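Local coordinates for aspartate-semialdehyde dehydrogenase (Candida albicans, PDB 3HSK), which catalyses the NADPH-dependent reductive dephosphorylation of 4-phospho-L-aspartate to L-aspartate beta-semialdehyde, the second step toward threonine and methionine, at residues A[25-30]-A[59-64]; A[33-38]-A[96-101]; A[39-44]-A[69-74]; A[81-84]-A[90-93]. All blocks are in the same frame, centred on the assembly; numbering follows the deposited sequence.

Interaction 1: A[25-30]-A[59-64]. With NAP (NADP nicotinamide-adenine-dinucleotide phosphate), chain C.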
# COMPACT_ATOMS: atom_id res chain seq x y z
N LEU A 25 -1.31 -29.91 -16.87
CA LEU A 25 -2.76 -29.90 -16.74
C LEU A 25 -3.25 -28.46 -16.72
O LEU A 25 -2.60 -27.59 -16.12
CB LEU A 25 -3.19 -30.63 -15.47
CG LEU A 25 -2.92 -32.13 -15.40
CD1 LEU A 25 -3.12 -32.66 -13.99
CD2 LEU A 25 -3.79 -32.89 -16.39
N GLY A 26 -4.39 -28.21 -17.35
CA GLY A 26 -4.90 -26.85 -17.52
C GLY A 26 -3.94 -26.05 -18.38
O GLY A 26 -3.66 -24.88 -18.09
N ALA A 27 -3.46 -26.68 -19.45
CA ALA A 27 -2.38 -26.15 -20.28
C ALA A 27 -2.73 -24.88 -21.05
O ALA A 27 -1.86 -24.07 -21.34
CB ALA A 27 -1.87 -27.22 -21.23
N THR A 28 -4.02 -24.73 -21.36
CA THR A 28 -4.49 -23.61 -22.19
C THR A 28 -4.65 -22.31 -21.39
O THR A 28 -4.60 -21.22 -21.95
CB THR A 28 -5.82 -23.95 -22.90
OG1 THR A 28 -6.79 -24.37 -21.93
CG2 THR A 28 -5.60 -25.09 -23.89
N GLY A 29 -4.81 -22.45 -20.07
CA GLY A 29 -4.96 -21.29 -19.19
C GLY A 29 -3.71 -20.45 -19.08
O GLY A 29 -2.64 -20.86 -19.55
N SER A 30 -3.85 -19.29 -18.44
CA SER A 30 -2.77 -18.32 -18.28
C SER A 30 -1.49 -18.89 -17.66
O SER A 30 -0.40 -18.77 -18.23
CB SER A 30 -3.27 -17.11 -17.48
OG SER A 30 -2.25 -16.13 -17.35
N LYS A 59 -7.70 -30.61 -30.13
CA LYS A 59 -7.07 -29.49 -30.84
C LYS A 59 -5.56 -29.46 -30.65
O LYS A 59 -5.04 -29.90 -29.61
CB LYS A 59 -7.65 -28.15 -30.38
CG LYS A 59 -9.12 -27.95 -30.65
CD LYS A 59 -9.51 -26.53 -30.34
CE LYS A 59 -11.00 -26.32 -30.51
NZ LYS A 59 -11.30 -24.87 -30.68
N LYS A 60 -4.85 -28.93 -31.65
CA LYS A 60 -3.46 -28.51 -31.49
C LYS A 60 -3.43 -27.39 -30.47
O LYS A 60 -4.36 -26.57 -30.42
CB LYS A 60 -2.90 -27.97 -32.81
CG LYS A 60 -2.60 -29.02 -33.87
CD LYS A 60 -1.97 -28.37 -35.09
CE LYS A 60 -1.83 -29.36 -36.24
NZ LYS A 60 -0.77 -30.39 -36.01
N TYR A 61 -2.38 -27.34 -29.67
CA TYR A 61 -2.28 -26.33 -28.61
C TYR A 61 -2.51 -24.90 -29.12
O TYR A 61 -3.18 -24.11 -28.46
CB TYR A 61 -0.94 -26.44 -27.85
CG TYR A 61 -0.85 -25.44 -26.72
CD1 TYR A 61 -1.63 -25.59 -25.57
CD2 TYR A 61 0.00 -24.34 -26.80
CE1 TYR A 61 -1.57 -24.67 -24.53
CE2 TYR A 61 0.07 -23.41 -25.76
CZ TYR A 61 -0.71 -23.59 -24.64
OH TYR A 61 -0.65 -22.68 -23.61
N LYS A 62 -1.96 -24.59 -30.30
CA LYS A 62 -2.12 -23.25 -30.89
C LYS A 62 -3.57 -22.87 -31.20
O LYS A 62 -3.91 -21.69 -31.19
CB LYS A 62 -1.24 -23.08 -32.14
CG LYS A 62 -1.57 -23.99 -33.32
CD LYS A 62 -0.86 -23.52 -34.58
CE LYS A 62 -0.98 -24.53 -35.70
NZ LYS A 62 -0.48 -23.96 -36.99
N ASP A 63 -4.42 -23.86 -31.46
CA ASP A 63 -5.84 -23.62 -31.73
C ASP A 63 -6.69 -23.64 -30.46
O ASP A 63 -7.75 -23.01 -30.40
CB ASP A 63 -6.39 -24.64 -32.74
CG ASP A 63 -5.79 -24.47 -34.13
OD1 ASP A 63 -5.68 -23.33 -34.62
OD2 ASP A 63 -5.44 -25.50 -34.74
N ALA A 64 -6.22 -24.37 -29.46
CA ALA A 64 -6.93 -24.50 -28.19
C ALA A 64 -6.77 -23.27 -27.30
O ALA A 64 -7.68 -22.91 -26.55
CB ALA A 64 -6.47 -25.76 -27.44
PA NAP C . -9.65 -21.41 -16.79
O1A NAP C . -9.42 -21.22 -18.24
O2A NAP C . -11.10 -21.41 -16.48
O5B NAP C . -8.96 -22.77 -16.29
C5B NAP C . -7.57 -22.96 -16.40
C4B NAP C . -7.32 -24.24 -17.17
O4B NAP C . -8.19 -25.25 -16.70
C3B NAP C . -7.59 -24.06 -18.66
O3B NAP C . -6.50 -24.55 -19.41
C2B NAP C . -8.83 -24.88 -18.91
O2B NAP C . -8.84 -25.49 -20.18
C1B NAP C . -8.80 -25.91 -17.80
N9A NAP C . -10.17 -26.39 -17.49
C8A NAP C . -11.27 -25.63 -17.19
N7A NAP C . -12.32 -26.47 -16.98
C5A NAP C . -11.90 -27.74 -17.15
C6A NAP C . -12.54 -28.97 -17.06
N6A NAP C . -13.84 -29.03 -16.76
N1A NAP C . -11.83 -30.14 -17.28
C2A NAP C . -10.48 -30.09 -17.59
N3A NAP C . -9.85 -28.86 -17.69
C4A NAP C . -10.54 -27.71 -17.47
O3 NAP C . -8.88 -20.27 -15.95
PN NAP C . -7.80 -19.15 -16.38
O1N NAP C . -7.75 -18.14 -15.30
O2N NAP C . -6.54 -19.82 -16.80
O5D NAP C . -8.47 -18.47 -17.67
C5D NAP C . -7.95 -17.28 -18.21
C4D NAP C . -8.79 -16.04 -17.87
O4D NAP C . -9.12 -15.36 -19.07
C3D NAP C . -10.10 -16.33 -17.14
O3D NAP C . -10.00 -16.05 -15.76
C2D NAP C . -11.13 -15.46 -17.82
O2D NAP C . -11.37 -14.28 -17.09
C1D NAP C . -10.51 -15.10 -19.17
N1N NAP C . -11.13 -15.88 -20.28
C2N NAP C . -11.97 -15.23 -21.15
C3N NAP C . -12.57 -15.91 -22.21
C7N NAP C . -13.22 -15.13 -23.33
O7N NAP C . -14.15 -15.77 -24.18
N7N NAP C . -12.90 -13.84 -23.49
C4N NAP C . -12.31 -17.27 -22.38
C5N NAP C . -11.46 -17.93 -21.50
C6N NAP C . -10.87 -17.22 -20.45
P2B NAP C . -9.87 -24.99 -21.32
O1X NAP C . -10.19 -26.17 -22.19
O2X NAP C . -9.23 -23.89 -22.13
O3X NAP C . -11.14 -24.45 -20.70
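Y61 reaches from the helix 61-64 into the cofactor-binding loop and gives its phenol proton to the backbone carbonyl of A27, with 2.9 Å from Y61 OH to A27 O. The donor lies 31° out of the carbonyl plane. With CG anti to the backbone N (chi1 -177°), the ring is carried toward the loop and its hydroxyl ends at A27 O, which sits at the ring edge. Y61 CE1 also lies near T28 CA and 4.2 Å from the small methyl A27 CB. Beyond it T28 CG2 meets A64 CB at 3.7 Å, methyl against methyl, while the other branch of T28 serves the NADP. Both T28 OG1 to O2X of the 2'-phosphate and T28 OG1 to the ribose hydroxyl O3B are modelled at 2.5 Å, so short that their exact lengths are doubtful; OG1 nonetheless faces the cofactor and CG2 faces A64. G29 N makes a weak bond to O3B, and S30 N donates to O2N of the diphosphate at 3.2 Å. G26, at positive phi (64°), and G29 have no side chain to collide with the ribose and the phosphate. S53 and S56 add further hydrogen bonds to the cofactor. The glycine-rich turn between strand 20-25 and helix 30-39, with the diphosphate near the helix start, is the hallmark of a Rossmann-type NADP-binding site.

Interaction 2: A[33-38]-A[96-101]. With NAP (NADP nicotinamide-adenine-dinucleotide phosphate), chain C.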
# COMPACT_ATOMS: atom_id res chain seq x y z
N GLN A 33 0.03 -21.65 -19.86
CA GLN A 33 0.80 -21.08 -20.97
C GLN A 33 2.25 -20.84 -20.56
O GLN A 33 3.18 -21.27 -21.25
CB GLN A 33 0.17 -19.77 -21.46
CG GLN A 33 -1.06 -19.94 -22.37
CD GLN A 33 -1.74 -18.62 -22.73
OE1 GLN A 33 -1.09 -17.58 -22.86
NE2 GLN A 33 -3.05 -18.67 -22.91
N ARG A 34 2.42 -20.17 -19.42
CA ARG A 34 3.74 -19.83 -18.87
C ARG A 34 4.57 -21.07 -18.50
O ARG A 34 5.79 -21.07 -18.67
CB ARG A 34 3.62 -18.88 -17.68
CG ARG A 34 2.78 -17.64 -17.96
CD ARG A 34 2.95 -16.59 -16.88
NE ARG A 34 1.84 -15.63 -16.88
CZ ARG A 34 0.99 -15.44 -15.87
NH1 ARG A 34 0.02 -14.54 -15.99
NH2 ARG A 34 1.11 -16.12 -14.74
N PHE A 35 3.90 -22.12 -18.02
CA PHE A 35 4.55 -23.42 -17.81
C PHE A 35 5.19 -23.95 -19.08
O PHE A 35 6.38 -24.27 -19.09
CB PHE A 35 3.57 -24.46 -17.27
CG PHE A 35 3.57 -24.59 -15.77
CD1 PHE A 35 4.73 -24.94 -15.09
CD2 PHE A 35 2.40 -24.37 -15.05
CE1 PHE A 35 4.74 -25.05 -13.72
CE2 PHE A 35 2.40 -24.49 -13.66
CZ PHE A 35 3.57 -24.83 -13.00
N ILE A 36 4.39 -24.05 -20.14
CA ILE A 36 4.85 -24.58 -21.43
C ILE A 36 5.93 -23.68 -22.03
O ILE A 36 6.92 -24.17 -22.58
CB ILE A 36 3.68 -24.77 -22.42
CG1 ILE A 36 2.63 -25.73 -21.83
CG2 ILE A 36 4.17 -25.28 -23.78
CD1 ILE A 36 1.25 -25.59 -22.43
N LEU A 37 5.74 -22.36 -21.91
CA LEU A 37 6.73 -21.39 -22.39
C LEU A 37 8.10 -21.63 -21.74
O LEU A 37 9.12 -21.66 -22.43
CB LEU A 37 6.25 -19.95 -22.15
CG LEU A 37 7.06 -18.81 -22.77
CD1 LEU A 37 6.80 -18.69 -24.27
CD2 LEU A 37 6.76 -17.48 -22.09
N LEU A 38 8.11 -21.81 -20.42
CA LEU A 38 9.35 -22.08 -19.68
C LEU A 38 9.97 -23.43 -20.02
O LEU A 38 11.13 -23.48 -20.44
CB LEU A 38 9.12 -21.98 -18.17
CG LEU A 38 9.28 -20.59 -17.54
CD1 LEU A 38 8.96 -20.68 -16.06
CD2 LEU A 38 10.70 -20.05 -17.75
N VAL A 96 6.77 -35.95 -14.11
CA VAL A 96 6.24 -34.83 -13.33
C VAL A 96 5.09 -34.15 -14.09
O VAL A 96 5.17 -33.95 -15.31
CB VAL A 96 7.34 -33.80 -12.95
CG1 VAL A 96 7.84 -33.02 -14.17
CG2 VAL A 96 6.85 -32.86 -11.85
N VAL A 97 4.03 -33.81 -13.37
CA VAL A 97 2.85 -33.20 -13.99
C VAL A 97 2.49 -31.87 -13.33
O VAL A 97 1.98 -31.84 -12.21
CB VAL A 97 1.63 -34.16 -13.95
CG1 VAL A 97 0.38 -33.48 -14.51
CG2 VAL A 97 1.92 -35.45 -14.72
N PHE A 98 2.76 -30.78 -14.04
CA PHE A 98 2.43 -29.44 -13.57
C PHE A 98 0.95 -29.16 -13.76
O PHE A 98 0.34 -29.68 -14.68
CB PHE A 98 3.28 -28.39 -14.29
CG PHE A 98 4.75 -28.68 -14.27
CD1 PHE A 98 5.54 -28.29 -13.19
CD2 PHE A 98 5.36 -29.36 -15.33
CE1 PHE A 98 6.90 -28.56 -13.16
CE2 PHE A 98 6.72 -29.64 -15.30
CZ PHE A 98 7.50 -29.23 -14.22
N SER A 99 0.37 -28.33 -12.89
CA SER A 99 -1.06 -28.05 -12.99
C SER A 99 -1.43 -26.58 -12.77
O SER A 99 -1.16 -26.00 -11.71
CB SER A 99 -1.87 -28.96 -12.05
OG SER A 99 -3.21 -28.53 -11.93
N GLY A 100 -2.05 -25.99 -13.79
CA GLY A 100 -2.65 -24.66 -13.70
C GLY A 100 -4.15 -24.76 -13.91
O GLY A 100 -4.77 -23.85 -14.46
N LEU A 101 -4.73 -25.87 -13.48
CA LEU A 101 -6.16 -26.13 -13.59
C LEU A 101 -7.00 -25.17 -12.76
O LEU A 101 -6.59 -24.75 -11.68
CB LEU A 101 -6.48 -27.56 -13.16
CG LEU A 101 -6.29 -28.70 -14.16
CD1 LEU A 101 -6.27 -30.02 -13.41
CD2 LEU A 101 -7.38 -28.70 -15.23
PA NAP C . -9.65 -21.41 -16.79
O1A NAP C . -9.42 -21.22 -18.24
O2A NAP C . -11.10 -21.41 -16.48
O5B NAP C . -8.96 -22.77 -16.29
C5B NAP C . -7.57 -22.96 -16.40
C4B NAP C . -7.32 -24.24 -17.17
O4B NAP C . -8.19 -25.25 -16.70
C3B NAP C . -7.59 -24.06 -18.66
O3B NAP C . -6.50 -24.55 -19.41
C2B NAP C . -8.83 -24.88 -18.91
O2B NAP C . -8.84 -25.49 -20.18
C1B NAP C . -8.80 -25.91 -17.80
N9A NAP C . -10.17 -26.39 -17.49
C8A NAP C . -11.27 -25.63 -17.19
N7A NAP C . -12.32 -26.47 -16.98
C5A NAP C . -11.90 -27.74 -17.15
C6A NAP C . -12.54 -28.97 -17.06
N6A NAP C . -13.84 -29.03 -16.76
N1A NAP C . -11.83 -30.14 -17.28
C2A NAP C . -10.48 -30.09 -17.59
N3A NAP C . -9.85 -28.86 -17.69
C4A NAP C . -10.54 -27.71 -17.47
O3 NAP C . -8.88 -20.27 -15.95
PN NAP C . -7.80 -19.15 -16.38
O1N NAP C . -7.75 -18.14 -15.30
O2N NAP C . -6.54 -19.82 -16.80
O5D NAP C . -8.47 -18.47 -17.67
C5D NAP C . -7.95 -17.28 -18.21
C4D NAP C . -8.79 -16.04 -17.87
O4D NAP C . -9.12 -15.36 -19.07
C3D NAP C . -10.10 -16.33 -17.14
O3D NAP C . -10.00 -16.05 -15.76
C2D NAP C . -11.13 -15.46 -17.82
O2D NAP C . -11.37 -14.28 -17.09
C1D NAP C . -10.51 -15.10 -19.17
N1N NAP C . -11.13 -15.88 -20.28
C2N NAP C . -11.97 -15.23 -21.15
C3N NAP C . -12.57 -15.91 -22.21
C7N NAP C . -13.22 -15.13 -23.33
O7N NAP C . -14.15 -15.77 -24.18
N7N NAP C . -12.90 -13.84 -23.49
C4N NAP C . -12.31 -17.27 -22.38
C5N NAP C . -11.46 -17.93 -21.50
C6N NAP C . -10.87 -17.22 -20.45
P2B NAP C . -9.87 -24.99 -21.32
O1X NAP C . -10.19 -26.17 -22.19
O2X NAP C . -9.23 -23.89 -22.13
O3X NAP C . -11.14 -24.45 -20.70
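F35 and F98 join a helix to a strand in the core of the Rossmann-type NADP-binding domain, where helix 30-39 packs on the parallel sheet. The F98 CB methylene sits over the centre of one face of the F35 ring, 3.7 Å from its centroid and 11° off the ring normal, a CH-pi contact. The two rings themselves meet obliquely, planes at 32° and centroids 5.0 Å apart, and F35 CE1 approaches F98 CD1 to 3.4 Å. In F98, CG stands anti to the carbonyl carbon and beside the backbone N (chi1 -52°), which sets the ring beside F35, with CB over the F35 face and CD1 against CE1. Large flat hydrocarbons suit this buried place because they fill the layer between helix and sheet without polar groups to satisfy. Outside the pair, I369 and A372 of helix 364-376 cover F35 and F98 respectively, and A22 of strand 20-25 touches F98. Backbone bonds from V96 and F98 to G23 hold the strand in the sheet. S99 turns its CB from the helix, and its OG pairs with E110. Past the strand the chain meets the NADP: G100 O lies 3.5 Å from C5B of the adenosine ribose, and L101 CD2 lies 3.5 Å from the adenine atom N3A.

Interaction 3: A[39-44]-A[69-74]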
# COMPACT_ATOMS: atom_id res chain seq x y z
N LEU A 39 9.20 -24.51 -19.85
CA LEU A 39 9.68 -25.87 -20.11
C LEU A 39 10.21 -26.05 -21.53
O LEU A 39 10.98 -26.98 -21.81
CB LEU A 39 8.56 -26.89 -19.85
CG LEU A 39 8.06 -27.10 -18.42
CD1 LEU A 39 6.70 -27.78 -18.44
CD2 LEU A 39 9.05 -27.91 -17.60
N SER A 40 9.79 -25.15 -22.42
CA SER A 40 10.20 -25.17 -23.82
C SER A 40 11.68 -24.85 -23.99
O SER A 40 12.32 -25.30 -24.94
CB SER A 40 9.36 -24.17 -24.61
OG SER A 40 9.21 -24.60 -25.94
N LYS A 41 12.22 -24.06 -23.06
CA LYS A 41 13.62 -23.64 -23.08
C LYS A 41 14.49 -24.49 -22.15
O LYS A 41 15.71 -24.32 -22.10
CB LYS A 41 13.72 -22.16 -22.68
CG LYS A 41 12.75 -21.24 -23.42
CD LYS A 41 12.49 -19.98 -22.62
CE LYS A 41 11.70 -18.96 -23.43
NZ LYS A 41 11.40 -17.73 -22.64
N HIS A 42 13.86 -25.40 -21.41
CA HIS A 42 14.57 -26.20 -20.42
C HIS A 42 15.23 -27.43 -21.04
O HIS A 42 14.57 -28.22 -21.70
CB HIS A 42 13.63 -26.61 -19.28
CG HIS A 42 14.32 -26.70 -17.95
ND1 HIS A 42 15.25 -27.67 -17.65
CD2 HIS A 42 14.21 -25.93 -16.84
CE1 HIS A 42 15.68 -27.50 -16.42
NE2 HIS A 42 15.07 -26.45 -15.90
N PRO A 43 16.55 -27.57 -20.83
CA PRO A 43 17.35 -28.68 -21.35
C PRO A 43 17.10 -30.01 -20.64
O PRO A 43 17.45 -31.07 -21.15
CB PRO A 43 18.80 -28.23 -21.10
CG PRO A 43 18.71 -26.77 -20.71
CD PRO A 43 17.39 -26.64 -20.06
N GLU A 44 16.49 -29.94 -19.46
CA GLU A 44 16.32 -31.10 -18.59
C GLU A 44 14.93 -31.72 -18.71
O GLU A 44 14.72 -32.86 -18.29
CB GLU A 44 16.59 -30.69 -17.14
CG GLU A 44 17.32 -31.72 -16.29
CD GLU A 44 18.01 -31.09 -15.08
OE1 GLU A 44 18.67 -30.04 -15.25
OE2 GLU A 44 17.89 -31.64 -13.97
N GLN A 69 0.59 -14.32 -24.01
CA GLN A 69 1.97 -14.00 -23.64
C GLN A 69 2.62 -13.15 -24.73
O GLN A 69 2.42 -13.39 -25.92
CB GLN A 69 2.81 -15.26 -23.38
CG GLN A 69 2.14 -16.38 -22.57
CD GLN A 69 1.73 -15.96 -21.17
OE1 GLN A 69 2.46 -15.25 -20.48
NE2 GLN A 69 0.56 -16.41 -20.75
N THR A 70 3.41 -12.16 -24.31
CA THR A 70 4.12 -11.25 -25.23
C THR A 70 5.22 -11.96 -26.04
O THR A 70 5.75 -11.39 -27.00
CB THR A 70 4.72 -10.03 -24.49
OG1 THR A 70 5.46 -10.47 -23.35
CG2 THR A 70 3.62 -9.06 -24.04
N GLU A 71 5.55 -13.18 -25.64
CA GLU A 71 6.50 -14.01 -26.37
C GLU A 71 5.76 -15.13 -27.12
O GLU A 71 4.80 -15.70 -26.60
CB GLU A 71 7.50 -14.62 -25.39
CG GLU A 71 8.78 -15.15 -26.02
CD GLU A 71 9.82 -15.58 -24.99
OE1 GLU A 71 9.81 -15.04 -23.85
OE2 GLU A 71 10.65 -16.44 -25.32
N THR A 72 6.21 -15.42 -28.34
CA THR A 72 5.63 -16.52 -29.12
C THR A 72 6.23 -17.87 -28.74
O THR A 72 7.32 -17.95 -28.16
CB THR A 72 5.74 -16.30 -30.66
OG1 THR A 72 6.99 -15.68 -30.98
CG2 THR A 72 4.59 -15.43 -31.15
N LEU A 73 5.50 -18.94 -29.08
CA LEU A 73 5.88 -20.30 -28.73
C LEU A 73 6.39 -21.02 -29.98
O LEU A 73 5.85 -20.83 -31.07
CB LEU A 73 4.66 -21.03 -28.15
CG LEU A 73 4.79 -22.26 -27.25
CD1 LEU A 73 5.52 -21.93 -25.96
CD2 LEU A 73 3.41 -22.81 -26.95
N PRO A 74 7.46 -21.83 -29.83
CA PRO A 74 8.00 -22.63 -30.95
C PRO A 74 6.95 -23.52 -31.61
O PRO A 74 5.95 -23.87 -30.99
CB PRO A 74 9.09 -23.48 -30.30
CG PRO A 74 8.88 -23.36 -28.83
CD PRO A 74 8.25 -22.04 -28.60
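S40 and P74 have the nearest CA atoms of the two segments, 7.9 Å apart, where the turn leaving helix 30-39 passes the irregular chain 69-74 at the surface of the Rossmann-type domain. Two separate contacts close the gap. In the first, S40 OG, anti to its own backbone N at chi1 -150°, points at the pyrrolidine ring of P74 and comes 3.2 Å from P74 CG, a polar atom against a ring methylene. The rigid proline presents this ring just before helix 75-78 begins. In the second, K41 and E71 approach from opposite directions with chains extended beyond CG, the reach that two residues on separate loops need. Their ends form a salt bridge at the protein surface, where charged lysine and glutamate groups are at home. Next to these, L73 turns inward onto I36 and L37 of helix 30-39, and E71 O accepts from W67 NE1. H42 NE2 is hydrogen-bonded to E373 of helix 364-376. In the bridge itself K41 NZ meets E71 OE2 at 3.1 Å on the syn side, 26° out of the carboxylate plane, with a weaker bond to E71 OE1 at 3.4 Å.

Interaction 4: A[81-84]-A[90-93]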
# COMPACT_ATOMS: atom_id res chain seq x y z
N VAL A 81 -0.98 -32.04 -29.58
CA VAL A 81 -2.42 -32.24 -29.47
C VAL A 81 -2.87 -32.31 -28.01
O VAL A 81 -2.48 -33.22 -27.26
CB VAL A 81 -2.90 -33.50 -30.26
CG1 VAL A 81 -4.39 -33.73 -30.07
CG2 VAL A 81 -2.57 -33.35 -31.74
N VAL A 82 -3.69 -31.34 -27.62
CA VAL A 82 -4.22 -31.23 -26.27
C VAL A 82 -5.14 -32.41 -25.95
O VAL A 82 -6.00 -32.80 -26.75
CB VAL A 82 -4.94 -29.88 -26.04
CG1 VAL A 82 -5.46 -29.77 -24.61
CG2 VAL A 82 -4.00 -28.72 -26.35
N GLN A 83 -4.93 -32.96 -24.76
CA GLN A 83 -5.52 -34.20 -24.32
C GLN A 83 -6.53 -33.88 -23.22
O GLN A 83 -6.59 -32.76 -22.71
CB GLN A 83 -4.40 -35.07 -23.76
CG GLN A 83 -4.62 -36.56 -23.75
CD GLN A 83 -3.35 -37.31 -23.36
OE1 GLN A 83 -2.26 -36.99 -23.84
NE2 GLN A 83 -3.49 -38.30 -22.49
N GLU A 84 -7.33 -34.88 -22.85
CA GLU A 84 -8.25 -34.76 -21.73
C GLU A 84 -7.47 -34.91 -20.43
O GLU A 84 -6.45 -35.61 -20.38
CB GLU A 84 -9.32 -35.85 -21.84
CG GLU A 84 -10.75 -35.33 -21.76
CD GLU A 84 -11.75 -36.25 -22.45
OE1 GLU A 84 -11.40 -36.83 -23.50
OE2 GLU A 84 -12.88 -36.38 -21.94
N ASN A 90 -0.30 -40.74 -22.42
CA ASN A 90 0.92 -39.93 -22.28
C ASN A 90 1.13 -39.41 -20.87
O ASN A 90 2.28 -39.28 -20.42
CB ASN A 90 0.92 -38.76 -23.28
CG ASN A 90 1.17 -39.21 -24.71
OD1 ASN A 90 1.92 -40.15 -24.97
ND2 ASN A 90 0.54 -38.52 -25.66
N PHE A 91 0.04 -39.10 -20.18
CA PHE A 91 0.10 -38.60 -18.81
C PHE A 91 0.68 -39.62 -17.83
O PHE A 91 1.42 -39.25 -16.92
CB PHE A 91 -1.27 -38.09 -18.33
CG PHE A 91 -1.54 -36.66 -18.69
CD1 PHE A 91 -0.71 -35.64 -18.22
CD2 PHE A 91 -2.63 -36.32 -19.49
CE1 PHE A 91 -0.96 -34.31 -18.54
CE2 PHE A 91 -2.88 -34.99 -19.81
CZ PHE A 91 -2.04 -33.98 -19.34
N LEU A 92 0.37 -40.90 -18.04
CA LEU A 92 0.95 -41.97 -17.23
C LEU A 92 2.45 -42.15 -17.48
O LEU A 92 3.14 -42.84 -16.72
CB LEU A 92 0.21 -43.29 -17.44
CG LEU A 92 -0.83 -43.67 -16.39
CD1 LEU A 92 -1.76 -44.76 -16.92
CD2 LEU A 92 -0.17 -44.11 -15.08
N GLU A 93 2.95 -41.51 -18.54
CA GLU A 93 4.36 -41.62 -18.93
C GLU A 93 5.21 -40.46 -18.40
O GLU A 93 6.44 -40.49 -18.51
CB GLU A 93 4.49 -41.73 -20.45
CG GLU A 93 3.78 -42.94 -21.07
CD GLU A 93 4.11 -43.15 -22.53
OE1 GLU A 93 4.74 -42.27 -23.15
OE2 GLU A 93 3.73 -44.22 -23.07
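Q83 holds CG anti to its backbone N (chi1 -156°) and runs on extended, which carries its amide across to N90 and F91; N90 turns CG anti to its carbonyl carbon. The side chains of Q83 and N90 cross at an angle, their amide planes 62° apart, and Q83 OE1 lies 3.7 Å from both N90 CB and N90 ND2, too far for a hydrogen bond, so the meeting is one of van der Waals and weakly polar contact. On the other branch Q83 NE2 approaches F91 CD2 at 3.7 Å as the two side chains run antiparallel past one another, amide and ring planes 54° apart. F91 CE2 also lies 3.7 Å from the carbonyl oxygen of E84. A glutamine suits this partly exposed place: its methylenes span the distance while the amide finds polar company, here a weak bond from NE2 to E88 O in the connecting loop. Phenylalanine suits the buried side, where its apolar ring lies against A49 and, edge-to-face, F113 of helix 103-115. The contact closes the connection between the short, weakly bonded strand 83-84, at the edge of this chain's parallel sheet, and the 3-10 turn 91-93. Q83 pairs by backbone with L50 and A52 of strand 45-52, whose A49 also touches N90.

The four contacts all belong to the NADP-binding domain, and interactions 1 and 2 both touch the cofactor, from the glycine-rich loop and from the end of strand 96-99. They are joined in the sheet by L25 N to F98 O at 2.8 Å and L25 O to G100 N at 2.9 Å. Q33 of interaction 2 ties to interaction 3 through its OE1 and Q69 NE2, 2.9 Å apart. Interaction 4 meets interaction 1 through K59 O and V82 N at 2.8 Å, and L25 CD2 packs on F91 CZ at 3.6 Å. Interactions 3 and 4 stay separate, nearest atoms about 9 Å apart; the E84 side chain lies about 7 Å from the NADP.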